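Local coordinates for transcriptional regulator (Methanobacterium thermoautotrophicum, PDB 3BPV), which probably binds DNA and represses transcription as a winged-helix regulator of the MarR family, at residues Asp47-Phe52 with Gly58-Thr63; Arg15-Arg20 with Glu105-Leu110; Glu76-Pro79 with Arg83-Ile86; Asp29-Cys34 with Arg65-Ser70. All coordinates share one frame; numbering follows the deposited sequence.

Contact 1 (Asp47-Phe52 with Gly58-Thr63); sequences DELATF and GTIART
Ile60 reaches out of helix 57-69 and presses its far methyl against the backbone of helix 46-53 at Ala50. From CB, directed toward that helix, the side chain divides. The CG2 branch meets the methyl of Ala50 loosely, Ile60 CG2 lying 4.1 Å from Ala50 CB. The other branch does most of the work: CG1 stands anti to the backbone N (chi1 170°) and the chain runs on extended through chi2, which carries CD1 straight across the gap. At the tip, Ile60 CD1 is 3.3 Å from Ala50 CA and equally close to Ala50 N. It also comes 3.4 Å from Ala50 CB, closer than two methyl carbons normally come. Beside this point Leu49 adds its own CB, 4.2 Å from Ile60 CD1, so the methyl rests on the backbone where Leu49 passes into Ala50. No hydrogen bond joins the two segments; the join is purely apolar, and the small side chain of Ala50 is consistent with this close approach, Ala50 CA and Ile60 CA being 6.4 Å apart. Nearby, Leu49 and Thr63 both pack on Cys34 of helix 29-40. Two successive helices joined by a short turn and packed through apolar side chains form the helix-turn-helix, in which helix 57-69 occupies the position of the recognition helix in the MarR family.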
loop_
_atom_site.group_PDB
_atom_site.type_symbol
_atom_site.label_atom_id
_atom_site.label_comp_id
_atom_site.label_asym_id
_atom_site.label_seq_id
_atom_site.Cartn_x
_atom_site.Cartn_y
_atom_site.Cartn_z
ATOM N N ASP A 47 -6.675 -12.419 -12.964
ATOM C CA ASP A 47 -7.819 -11.659 -12.486
ATOM C C ASP A 47 -8.119 -11.973 -11.026
ATOM O O ASP A 47 -8.656 -11.130 -10.312
ATOM C CB ASP A 47 -9.063 -11.896 -13.361
ATOM C CG ASP A 47 -9.510 -13.343 -13.385
ATOM O OD1 ASP A 47 -9.041 -14.094 -14.262
ATOM O OD2 ASP A 47 -10.332 -13.721 -12.530
ATOM N N GLU A 48 -7.765 -13.176 -10.572
ATOM C CA GLU A 48 -7.992 -13.558 -9.179
ATOM C C GLU A 48 -6.967 -12.851 -8.293
ATOM O O GLU A 48 -7.271 -12.453 -7.165
ATOM C CB GLU A 48 -7.889 -15.081 -9.012
ATOM C CG GLU A 48 -8.917 -15.844 -9.836
ATOM C CD GLU A 48 -8.806 -17.349 -9.697
ATOM O OE1 GLU A 48 -7.676 -17.884 -9.768
ATOM O OE2 GLU A 48 -9.859 -18.001 -9.534
ATOM N N LEU A 49 -5.750 -12.695 -8.807
ATOM C CA LEU A 49 -4.714 -11.997 -8.059
ATOM C C LEU A 49 -5.127 -10.523 -7.962
ATOM O O LEU A 49 -4.980 -9.907 -6.908
ATOM C CB LEU A 49 -3.367 -12.118 -8.772
ATOM C CG LEU A 49 -2.158 -11.573 -8.007
ATOM C CD1 LEU A 49 -1.897 -12.456 -6.796
ATOM C CD2 LEU A 49 -0.928 -11.547 -8.907
ATOM N N ALA A 50 -5.647 -9.973 -9.057
ATOM C CA ALA A 50 -6.107 -8.584 -9.078
ATOM C C ALA A 50 -7.214 -8.383 -8.056
ATOM O O ALA A 50 -7.222 -7.403 -7.315
ATOM C CB ALA A 50 -6.617 -8.224 -10.456
ATOM N N THR A 51 -8.161 -9.309 -8.016
ATOM C CA THR A 51 -9.265 -9.209 -7.075
ATOM C C THR A 51 -8.751 -9.298 -5.645
ATOM O O THR A 51 -9.197 -8.559 -4.771
ATOM C CB THR A 51 -10.297 -10.327 -7.315
ATOM O OG1 THR A 51 -10.830 -10.198 -8.638
ATOM C CG2 THR A 51 -11.437 -10.236 -6.306
ATOM N N PHE A 52 -7.794 -10.189 -5.413
ATOM C CA PHE A 52 -7.225 -10.367 -4.083
ATOM C C PHE A 52 -6.632 -9.075 -3.527
ATOM O O PHE A 52 -6.848 -8.742 -2.356
ATOM C CB PHE A 52 -6.146 -11.447 -4.116
ATOM C CG PHE A 52 -5.369 -11.562 -2.840
ATOM C CD1 PHE A 52 -5.880 -12.266 -1.757
ATOM C CD2 PHE A 52 -4.125 -10.949 -2.715
ATOM C CE1 PHE A 52 -5.163 -12.362 -0.568
ATOM C CE2 PHE A 52 -3.400 -11.038 -1.533
ATOM C CZ PHE A 52 -3.917 -11.744 -0.457
ATOM N N GLY A 58 -4.807 -1.845 -14.256
ATOM C CA GLY A 58 -3.630 -1.312 -14.918
ATOM C C GLY A 58 -2.368 -1.477 -14.093
ATOM O O GLY A 58 -1.322 -1.860 -14.621
ATOM N N THR A 59 -2.463 -1.194 -12.797
ATOM C CA THR A 59 -1.314 -1.302 -11.910
ATOM C C THR A 59 -0.823 -2.740 -11.806
ATOM O O THR A 59 0.375 -2.996 -11.932
ATOM C CB THR A 59 -1.643 -0.768 -10.505
ATOM O OG1 THR A 59 -2.005 0.615 -10.594
ATOM C CG2 THR A 59 -0.434 -0.904 -9.589
ATOM N N ILE A 60 -1.740 -3.678 -11.590
ATOM C CA ILE A 60 -1.371 -5.080 -11.483
ATOM C C ILE A 60 -0.761 -5.557 -12.795
ATOM O O ILE A 60 0.217 -6.295 -12.792
ATOM C CB ILE A 60 -2.592 -5.973 -11.116
ATOM C CG1 ILE A 60 -2.217 -7.450 -11.257
ATOM C CG2 ILE A 60 -3.772 -5.637 -11.982
ATOM C CD1 ILE A 60 -3.282 -8.404 -10.783
ATOM N N ALA A 61 -1.319 -5.121 -13.918
ATOM C CA ALA A 61 -0.806 -5.533 -15.218
ATOM C C ALA A 61 0.655 -5.130 -15.403
ATOM O O ALA A 61 1.470 -5.929 -15.863
ATOM C CB ALA A 61 -1.660 -4.933 -16.333
ATOM N N ARG A 62 0.978 -3.889 -15.053
ATOM C CA ARG A 62 2.347 -3.399 -15.189
ATOM C C ARG A 62 3.275 -4.106 -14.208
ATOM O O ARG A 62 4.412 -4.416 -14.545
ATOM C CB ARG A 62 2.399 -1.888 -14.969
ATOM C CG ARG A 62 1.617 -1.096 -16.009
ATOM C CD ARG A 62 1.984 0.383 -15.985
ATOM N NE ARG A 62 3.337 0.596 -16.496
ATOM C CZ ARG A 62 3.638 0.764 -17.779
ATOM N NH1 ARG A 62 2.688 0.760 -18.705
ATOM N NH2 ARG A 62 4.904 0.921 -18.140
ATOM N N THR A 63 2.797 -4.358 -12.996
ATOM C CA THR A 63 3.607 -5.045 -11.998
ATOM C C THR A 63 3.951 -6.467 -12.451
ATOM O O THR A 63 5.099 -6.916 -12.347
ATOM C CB THR A 63 2.858 -5.101 -10.655
ATOM O OG1 THR A 63 2.587 -3.764 -10.216
ATOM C CG2 THR A 63 3.673 -5.821 -9.600
#

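Contact 2 (Arg15-Arg20 with Glu105-Leu110); sequences RVFIGR and ERWEDL
The ring of Phe17 projects from helix 3-21 against the 105-110 segment of helix 97-111, where it meets Arg106, Trp107 and Leu110. With CG anti to its own backbone N (chi1 -164°), the ring is carried outward over Trp107, whose CA lies over one of its faces. Phe17 CD2 approaches Trp107 CB at 3.6 Å. The indole is turned aside: its five-membered ring and the phenyl ring have planes 48° apart and centroids separated by 5.5 Å, so the two rings meet obliquely. Farther out, Leu110 crosses the phenyl at about a right angle, and its CD1 comes within 3.4 Å of Phe17 CE1. Arg106 also crosses at about a right angle, with Phe17 CZ 4.1 Å from its CB. The guanidinium plane stands 85° from that of the ring, so the phenyl points its CZ end at one guanidinium face; the guanidinium NH2 forms a salt bridge with Glu21. Replacing Phe17 by an alanine would probably open a gap between the two helices and deprive Trp107 CB and Leu110 CD1 of their apolar partner. The indole has further partners: NE1 is hydrogen-bonded to Ser13 OG and the ring meets His14 edge-to-face, while Met137 of the second subunit packs on Trp107 and Leu110. Between these two segments cohesion is therefore apolar and aromatic, without a single hydrogen bond, in the helical region through which MarR proteins dimerise; polar partners lie around its margin.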
loop_
_atom_site.group_PDB
_atom_site.type_symbol
_atom_site.label_atom_id
_atom_site.label_comp_id
_atom_site.label_asym_id
_atom_site.label_seq_id
_atom_site.Cartn_x
_atom_site.Cartn_y
_atom_site.Cartn_z
ATOM N N ARG A 15 8.759 -0.104 1.546
ATOM C CA ARG A 15 8.871 0.095 0.112
ATOM C C ARG A 15 10.262 0.598 -0.270
ATOM O O ARG A 15 10.870 0.107 -1.226
ATOM C CB ARG A 15 7.799 1.083 -0.349
ATOM C CG ARG A 15 7.755 1.324 -1.846
ATOM C CD ARG A 15 6.324 1.603 -2.284
ATOM N NE ARG A 15 5.681 2.576 -1.412
ATOM C CZ ARG A 15 4.380 2.843 -1.415
ATOM N NH1 ARG A 15 3.569 2.205 -2.249
ATOM N NH2 ARG A 15 3.887 3.752 -0.582
ATOM N N VAL A 16 10.760 1.577 0.477
ATOM C CA VAL A 16 12.083 2.127 0.201
ATOM C C VAL A 16 13.162 1.078 0.476
ATOM O O VAL A 16 14.113 0.938 -0.295
ATOM C CB VAL A 16 12.355 3.387 1.059
ATOM C CG1 VAL A 16 13.806 3.831 0.899
ATOM C CG2 VAL A 16 11.425 4.515 0.635
ATOM N N PHE A 17 13.015 0.335 1.565
ATOM C CA PHE A 17 13.998 -0.690 1.921
ATOM C C PHE A 17 14.060 -1.798 0.861
ATOM O O PHE A 17 15.146 -2.217 0.448
ATOM C CB PHE A 17 13.640 -1.299 3.280
ATOM C CG PHE A 17 14.760 -2.064 3.921
ATOM C CD1 PHE A 17 15.815 -1.396 4.528
ATOM C CD2 PHE A 17 14.757 -3.453 3.924
ATOM C CE1 PHE A 17 16.855 -2.100 5.132
ATOM C CE2 PHE A 17 15.790 -4.170 4.524
ATOM C CZ PHE A 17 16.844 -3.488 5.131
ATOM N N ILE A 18 12.897 -2.286 0.435
ATOM C CA ILE A 18 12.825 -3.328 -0.588
ATOM C C ILE A 18 13.479 -2.845 -1.880
ATOM O O ILE A 18 14.260 -3.557 -2.504
ATOM C CB ILE A 18 11.348 -3.701 -0.901
ATOM C CG1 ILE A 18 10.771 -4.533 0.238
ATOM C CG2 ILE A 18 11.253 -4.452 -2.229
ATOM C CD1 ILE A 18 11.431 -5.870 0.409
ATOM N N GLY A 19 13.151 -1.624 -2.278
ATOM C CA GLY A 19 13.705 -1.075 -3.499
ATOM C C GLY A 19 15.215 -0.956 -3.480
ATOM O O GLY A 19 15.869 -1.162 -4.503
ATOM N N ARG A 20 15.771 -0.631 -2.319
ATOM C CA ARG A 20 17.215 -0.474 -2.178
ATOM C C ARG A 20 17.937 -1.810 -2.078
ATOM O O ARG A 20 18.936 -2.039 -2.763
ATOM C CB ARG A 20 17.530 0.366 -0.936
ATOM C CG ARG A 20 16.853 1.724 -0.915
ATOM C CD ARG A 20 17.341 2.635 -2.033
ATOM N NE ARG A 20 18.688 3.138 -1.787
ATOM C CZ ARG A 20 19.291 4.053 -2.540
ATOM N NH1 ARG A 20 18.666 4.567 -3.591
ATOM N NH2 ARG A 20 20.516 4.460 -2.240
ATOM N N GLU A 105 13.178 -9.818 7.062
ATOM C CA GLU A 105 13.673 -9.978 8.425
ATOM C C GLU A 105 14.542 -8.790 8.832
ATOM O O GLU A 105 14.412 -8.265 9.939
ATOM C CB GLU A 105 14.486 -11.273 8.535
ATOM C CG GLU A 105 14.996 -11.573 9.935
ATOM C CD GLU A 105 15.819 -12.848 9.988
ATOM O OE1 GLU A 105 15.302 -13.913 9.586
ATOM O OE2 GLU A 105 16.982 -12.784 10.435
ATOM N N ARG A 106 15.438 -8.376 7.939
ATOM C CA ARG A 106 16.313 -7.244 8.217
ATOM C C ARG A 106 15.501 -5.968 8.432
ATOM O O ARG A 106 15.803 -5.169 9.321
ATOM C CB ARG A 106 17.308 -7.040 7.066
ATOM C CG ARG A 106 18.374 -8.126 6.946
ATOM C CD ARG A 106 19.257 -7.879 5.727
ATOM N NE ARG A 106 19.873 -6.555 5.766
ATOM C CZ ARG A 106 20.586 -6.029 4.775
ATOM N NH1 ARG A 106 20.779 -6.713 3.655
ATOM N NH2 ARG A 106 21.107 -4.817 4.903
ATOM N N TRP A 107 14.475 -5.765 7.609
ATOM C CA TRP A 107 13.641 -4.577 7.744
ATOM C C TRP A 107 12.953 -4.586 9.110
ATOM O O TRP A 107 12.937 -3.579 9.817
ATOM C CB TRP A 107 12.591 -4.533 6.630
ATOM C CG TRP A 107 11.627 -3.404 6.785
ATOM C CD1 TRP A 107 11.878 -2.076 6.592
ATOM C CD2 TRP A 107 10.268 -3.500 7.227
ATOM N NE1 TRP A 107 10.756 -1.338 6.891
ATOM C CE2 TRP A 107 9.754 -2.187 7.284
ATOM C CE3 TRP A 107 9.436 -4.569 7.587
ATOM C CZ2 TRP A 107 8.443 -1.912 7.685
ATOM C CZ3 TRP A 107 8.130 -4.295 7.988
ATOM C CH2 TRP A 107 7.650 -2.977 8.033
ATOM N N GLU A 108 12.397 -5.731 9.481
ATOM C CA GLU A 108 11.720 -5.852 10.767
ATOM C C GLU A 108 12.670 -5.593 11.928
ATOM O O GLU A 108 12.319 -4.896 12.883
ATOM C CB GLU A 108 11.084 -7.240 10.908
ATOM C CG GLU A 108 9.818 -7.405 10.087
ATOM C CD GLU A 108 9.152 -8.756 10.271
ATOM O OE1 GLU A 108 8.999 -9.193 11.433
ATOM O OE2 GLU A 108 8.768 -9.366 9.250
ATOM N N ASP A 109 13.881 -6.141 11.852
ATOM C CA ASP A 109 14.835 -5.937 12.934
ATOM C C ASP A 109 15.167 -4.458 13.102
ATOM O O ASP A 109 15.270 -3.960 14.228
ATOM C CB ASP A 109 16.122 -6.737 12.694
ATOM C CG ASP A 109 15.898 -8.237 12.774
ATOM O OD1 ASP A 109 14.923 -8.654 13.427
ATOM O OD2 ASP A 109 16.702 -8.998 12.197
ATOM N N LEU A 110 15.334 -3.760 11.986
ATOM C CA LEU A 110 15.632 -2.333 12.030
ATOM C C LEU A 110 14.452 -1.553 12.611
ATOM O O LEU A 110 14.626 -0.669 13.445
ATOM C CB LEU A 110 15.948 -1.814 10.625
ATOM C CG LEU A 110 17.304 -2.195 10.019
ATOM C CD1 LEU A 110 17.284 -1.928 8.528
ATOM C CD2 LEU A 110 18.416 -1.402 10.686
#

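Contact 3 (Glu76-Pro79 with Arg83-Ile86); sequences EQDP and RRYI
Three backbone hydrogen bonds zip Glu76-Pro79 to Arg83-Ile86. Glu76 and Ile86 form a hydrogen-bonded antiparallel pair, with Glu76 N 3.0 Å from Ile86 O and Ile86 N only 2.7 Å from Glu76 O. The third bond runs from Asp78 N to Arg84 O, 3.0 Å. Between them Gln77 and Tyr85 make a non-hydrogen-bonded pair, and the tyrosine ring, obliquely placed, brings its CD1 to 3.9 Å from Gln77 CA. On the other face of the sheet, Ile86 sets CG1 and CD1 against CA and CB of Asp78. These strands are the hairpin that forms the wing of the winged-helix domain, and Tyr85 is also bonded through its backbone to Gln46 on the far side, which places the wing next to the start of helix 46-53. Near the tip of the hairpin Asp78 and Arg84 lie side by side and point the same way. Asp78 OD2 packs 3.6 Å from Arg84 CB, but lies 4.3 Å from Arg84 NE and well out of the guanidinium plane, so their charges are merely neighbours. A water molecule joins them instead: it donates to Asp78 OD2 at 2.6 Å and accepts from Arg84 NH1 at 2.9 Å. The bend at chi3 (77°) of Arg84 turns its guanidinium toward helix 46-53, and there NE makes a salt bridge to Asp47 and NH2 a weak, long ion pair with Glu48. The other carboxylate oxygen, Asp78 OD1, accepts a hydrogen bond from the backbone N of Glu80 in the turn.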
loop_
_atom_site.group_PDB
_atom_site.type_symbol
_atom_site.label_atom_id
_atom_site.label_comp_id
_atom_site.label_asym_id
_atom_site.label_seq_id
_atom_site.Cartn_x
_atom_site.Cartn_y
_atom_site.Cartn_z
ATOM N N GLU A 76 0.348 -17.885 -18.718
ATOM C CA GLU A 76 -0.190 -18.674 -19.823
ATOM C C GLU A 76 -1.702 -18.507 -19.918
ATOM O O GLU A 76 -2.362 -18.226 -18.924
ATOM C CB GLU A 76 0.156 -20.157 -19.641
ATOM C CG GLU A 76 1.649 -20.456 -19.651
ATOM C CD GLU A 76 1.945 -21.945 -19.675
ATOM O OE1 GLU A 76 1.551 -22.613 -20.654
ATOM O OE2 GLU A 76 2.571 -22.446 -18.718
ATOM N N GLN A 77 -2.243 -18.680 -21.120
ATOM C CA GLN A 77 -3.678 -18.542 -21.342
ATOM C C GLN A 77 -4.478 -19.645 -20.658
ATOM O O GLN A 77 -4.118 -20.821 -20.717
ATOM C CB GLN A 77 -3.978 -18.545 -22.847
ATOM C CG GLN A 77 -5.457 -18.487 -23.198
ATOM C CD GLN A 77 -5.705 -18.489 -24.695
ATOM O OE1 GLN A 77 -5.200 -19.348 -25.417
ATOM N NE2 GLN A 77 -6.493 -17.531 -25.167
ATOM N N ASP A 78 -5.566 -19.251 -20.001
ATOM C CA ASP A 78 -6.436 -20.195 -19.313
ATOM C C ASP A 78 -7.125 -21.030 -20.393
ATOM O O ASP A 78 -7.837 -20.493 -21.238
ATOM C CB ASP A 78 -7.470 -19.422 -18.481
ATOM C CG ASP A 78 -8.447 -20.327 -17.757
ATOM O OD1 ASP A 78 -8.324 -21.563 -17.856
ATOM O OD2 ASP A 78 -9.347 -19.789 -17.080
ATOM N N PRO A 79 -6.914 -22.355 -20.384
ATOM C CA PRO A 79 -7.546 -23.200 -21.400
ATOM C C PRO A 79 -9.072 -23.204 -21.359
ATOM O O PRO A 79 -9.722 -23.566 -22.340
ATOM C CB PRO A 79 -6.946 -24.575 -21.118
ATOM C CG PRO A 79 -6.771 -24.555 -19.632
ATOM C CD PRO A 79 -6.177 -23.176 -19.405
ATOM N N ARG A 83 -10.117 -15.234 -21.879
ATOM C CA ARG A 83 -10.030 -13.910 -21.274
ATOM C C ARG A 83 -9.288 -13.956 -19.946
ATOM O O ARG A 83 -9.142 -12.936 -19.275
ATOM C CB ARG A 83 -11.433 -13.350 -21.054
ATOM C CG ARG A 83 -12.248 -13.264 -22.324
ATOM C CD ARG A 83 -13.728 -13.170 -22.030
ATOM N NE ARG A 83 -14.510 -13.415 -23.234
ATOM C CZ ARG A 83 -15.816 -13.651 -23.244
ATOM N NH1 ARG A 83 -16.502 -13.674 -22.109
ATOM N NH2 ARG A 83 -16.437 -13.872 -24.394
ATOM N N ARG A 84 -8.818 -15.140 -19.565
ATOM C CA ARG A 84 -8.101 -15.287 -18.302
ATOM C C ARG A 84 -6.682 -15.812 -18.502
ATOM O O ARG A 84 -6.383 -16.456 -19.509
ATOM C CB ARG A 84 -8.885 -16.215 -17.369
ATOM C CG ARG A 84 -10.347 -15.813 -17.192
ATOM C CD ARG A 84 -11.057 -16.710 -16.191
ATOM N NE ARG A 84 -10.698 -16.362 -14.820
ATOM C CZ ARG A 84 -11.046 -17.062 -13.746
ATOM N NH1 ARG A 84 -11.763 -18.172 -13.870
ATOM N NH2 ARG A 84 -10.692 -16.638 -12.539
ATOM N N TYR A 85 -5.813 -15.532 -17.533
ATOM C CA TYR A 85 -4.419 -15.959 -17.585
ATOM C C TYR A 85 -3.959 -16.619 -16.292
ATOM O O TYR A 85 -4.308 -16.175 -15.196
ATOM C CB TYR A 85 -3.530 -14.758 -17.920
ATOM C CG TYR A 85 -3.761 -14.277 -19.329
ATOM C CD1 TYR A 85 -3.058 -14.833 -20.397
ATOM C CD2 TYR A 85 -4.757 -13.344 -19.610
ATOM C CE1 TYR A 85 -3.347 -14.480 -21.707
ATOM C CE2 TYR A 85 -5.054 -12.984 -20.920
ATOM C CZ TYR A 85 -4.347 -13.559 -21.963
ATOM O OH TYR A 85 -4.649 -13.239 -23.266
ATOM N N ILE A 86 -3.169 -17.681 -16.436
ATOM C CA ILE A 86 -2.652 -18.441 -15.306
ATOM C C ILE A 86 -1.246 -17.983 -14.953
ATOM O O ILE A 86 -0.395 -17.836 -15.829
ATOM C CB ILE A 86 -2.606 -19.951 -15.641
ATOM C CG1 ILE A 86 -3.973 -20.412 -16.152
ATOM C CG2 ILE A 86 -2.187 -20.745 -14.418
ATOM C CD1 ILE A 86 -5.108 -20.137 -15.208
HETATM O O HOH W 1 -11.636 -20.234 -15.953
#

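Contact 4 (Asp29-Cys34 with Arg65-Ser70); sequences DAQVAC and RRLEES
Leu67 supplies the buried, apolar half of this crossing, lying alongside Gln31 with the two side chains running antiparallel. Its CD1 comes 3.5 Å from Gln31 O and 3.8 Å from Cys34 CB, while CD2 lies 3.7 Å from Gln31 CB. The other half is polar and faces solvent, at the exposed Arg66 and a bound water. Gln31, extended beyond CG, reaches across Arg66, and NE2 lies over one guanidinium face, 3.2 Å from its plane and offset toward the rim. Both groups are donors, so this is contact without a hydrogen bond; NE2 gives its hydrogens to Asn26 O and Thr28 OG1 instead, which holds the amide in place. Gln31 OE1 meets the water molecule at 2.6 Å, and the same water is 2.6 Å from Ser70 OG, linking Gln31 to Ser70. A leucine in place of Gln31 would probably leave Asn26 O and Thr28 without their amide donor and break the water link to Ser70. The axes of the two helical segments cross at 78°, close to perpendicular. Leu67 continues the buried layer onto the loop residues Leu27 and Phe72 and onto Ile73 of strand 73-78, and Cys34 meets Phe53 of helix 46-53.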
loop_
_atom_site.group_PDB
_atom_site.type_symbol
_atom_site.label_atom_id
_atom_site.label_comp_id
_atom_site.label_asym_id
_atom_site.label_seq_id
_atom_site.Cartn_x
_atom_site.Cartn_y
_atom_site.Cartn_z
ATOM N N ASP A 29 8.346 -3.297 -3.977
ATOM C CA ASP A 29 7.400 -3.836 -3.017
ATOM C C ASP A 29 6.208 -4.483 -3.724
ATOM O O ASP A 29 5.806 -5.595 -3.387
ATOM C CB ASP A 29 6.922 -2.699 -2.111
ATOM C CG ASP A 29 6.080 -3.176 -0.963
ATOM O OD1 ASP A 29 5.097 -3.908 -1.198
ATOM O OD2 ASP A 29 6.401 -2.801 0.183
ATOM N N ALA A 30 5.639 -3.790 -4.700
ATOM C CA ALA A 30 4.485 -4.312 -5.424
ATOM C C ALA A 30 4.794 -5.639 -6.113
ATOM O O ALA A 30 3.970 -6.559 -6.107
ATOM C CB ALA A 30 4.002 -3.286 -6.444
ATOM N N GLN A 31 5.972 -5.752 -6.719
ATOM C CA GLN A 31 6.344 -6.997 -7.389
ATOM C C GLN A 31 6.560 -8.120 -6.383
ATOM O O GLN A 31 6.163 -9.259 -6.629
ATOM C CB GLN A 31 7.622 -6.821 -8.205
ATOM C CG GLN A 31 7.502 -5.938 -9.421
ATOM C CD GLN A 31 8.827 -5.817 -10.129
ATOM O OE1 GLN A 31 9.276 -6.752 -10.782
ATOM N NE2 GLN A 31 9.474 -4.670 -9.979
ATOM N N VAL A 32 7.197 -7.814 -5.261
ATOM C CA VAL A 32 7.425 -8.827 -4.245
ATOM C C VAL A 32 6.091 -9.364 -3.732
ATOM O O VAL A 32 5.930 -10.571 -3.556
ATOM C CB VAL A 32 8.242 -8.259 -3.061
ATOM C CG1 VAL A 32 8.203 -9.223 -1.876
ATOM C CG2 VAL A 32 9.678 -8.036 -3.494
ATOM N N ALA A 33 5.132 -8.480 -3.496
ATOM C CA ALA A 33 3.830 -8.909 -2.998
ATOM C C ALA A 33 3.186 -9.878 -3.978
ATOM O O ALA A 33 2.673 -10.921 -3.571
ATOM C CB ALA A 33 2.926 -7.698 -2.785
ATOM N N CYS A 34 3.212 -9.538 -5.264
ATOM C CA CYS A 34 2.631 -10.409 -6.282
ATOM C C CYS A 34 3.379 -11.740 -6.346
ATOM O O CYS A 34 2.769 -12.809 -6.419
ATOM C CB CYS A 34 2.682 -9.742 -7.658
ATOM S SG CYS A 34 1.449 -8.448 -7.890
ATOM N N ARG A 65 3.915 -7.572 -15.542
ATOM C CA ARG A 65 4.740 -7.530 -16.744
ATOM C C ARG A 65 6.211 -7.420 -16.346
ATOM O O ARG A 65 7.074 -8.072 -16.936
ATOM C CB ARG A 65 4.331 -6.346 -17.627
ATOM C CG ARG A 65 4.989 -6.342 -18.998
ATOM C CD ARG A 65 4.428 -5.233 -19.878
ATOM N NE ARG A 65 2.989 -5.378 -20.081
ATOM C CZ ARG A 65 2.263 -4.595 -20.873
ATOM N NH1 ARG A 65 2.838 -3.606 -21.543
ATOM N NH2 ARG A 65 0.959 -4.804 -20.997
ATOM N N ARG A 66 6.501 -6.604 -15.339
ATOM C CA ARG A 66 7.875 -6.447 -14.875
ATOM C C ARG A 66 8.411 -7.762 -14.310
ATOM O O ARG A 66 9.568 -8.119 -14.546
ATOM C CB ARG A 66 7.950 -5.340 -13.819
ATOM C CG ARG A 66 7.623 -3.961 -14.378
ATOM C CD ARG A 66 7.650 -2.891 -13.310
ATOM N NE ARG A 66 8.983 -2.693 -12.750
ATOM C CZ ARG A 66 9.275 -1.779 -11.828
ATOM N NH1 ARG A 66 8.326 -0.978 -11.365
ATOM N NH2 ARG A 66 10.514 -1.663 -11.377
ATOM N N LEU A 67 7.581 -8.490 -13.568
ATOM C CA LEU A 67 8.024 -9.761 -13.003
ATOM C C LEU A 67 8.295 -10.758 -14.116
ATOM O O LEU A 67 9.244 -11.538 -14.042
ATOM C CB LEU A 67 6.970 -10.341 -12.056
ATOM C CG LEU A 67 6.905 -9.743 -10.650
ATOM C CD1 LEU A 67 5.666 -10.262 -9.943
ATOM C CD2 LEU A 67 8.176 -10.099 -9.878
ATOM N N GLU A 68 7.461 -10.722 -15.145
ATOM C CA GLU A 68 7.607 -11.622 -16.285
ATOM C C GLU A 68 8.861 -11.274 -17.090
ATOM O O GLU A 68 9.604 -12.160 -17.508
ATOM C CB GLU A 68 6.370 -11.531 -17.182
ATOM C CG GLU A 68 6.307 -12.584 -18.282
ATOM C CD GLU A 68 5.107 -12.397 -19.192
ATOM O OE1 GLU A 68 3.970 -12.327 -18.677
ATOM O OE2 GLU A 68 5.297 -12.325 -20.425
ATOM N N GLU A 69 9.094 -9.984 -17.300
ATOM C CA GLU A 69 10.263 -9.537 -18.052
ATOM C C GLU A 69 11.544 -9.970 -17.351
ATOM O O GLU A 69 12.533 -10.324 -17.999
ATOM C CB GLU A 69 10.253 -8.013 -18.194
ATOM C CG GLU A 69 11.424 -7.456 -18.990
ATOM C CD GLU A 69 11.356 -7.811 -20.462
ATOM O OE1 GLU A 69 11.299 -9.017 -20.786
ATOM O OE2 GLU A 69 11.364 -6.883 -21.300
ATOM N N SER A 70 11.526 -9.931 -16.023
ATOM C CA SER A 70 12.686 -10.325 -15.232
ATOM C C SER A 70 12.824 -11.845 -15.141
ATOM O O SER A 70 13.823 -12.353 -14.629
ATOM C CB SER A 70 12.592 -9.726 -13.830
ATOM O OG SER A 70 12.627 -8.309 -13.885
HETATM O O HOH W 2 11.628 -7.557 -11.613
#

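How the contacts relate
From the N terminus, helix 3-21 waits longest for its partner: contact 2 closes only when the chain reaches helix 97-111, and the other three contacts nest inside that loop. Helix 29-40 opens contact 4, which helix 57-69 closes. Contact 1 lies within it, joining helices 46-53 and 57-69, so the two share helix 57-69 and touch at helix 29-40. Contact 3 follows in series as the wing hairpin, tied back to contact 1 through Asp47 and Arg84. Ile18 and Arg15 pack on Asp29, joining contact 2 to contact 4 and thereby the dimerisation helices to the DNA-binding domain; contacts 2 and 3 lie far apart, their centres about 34 Å from each other.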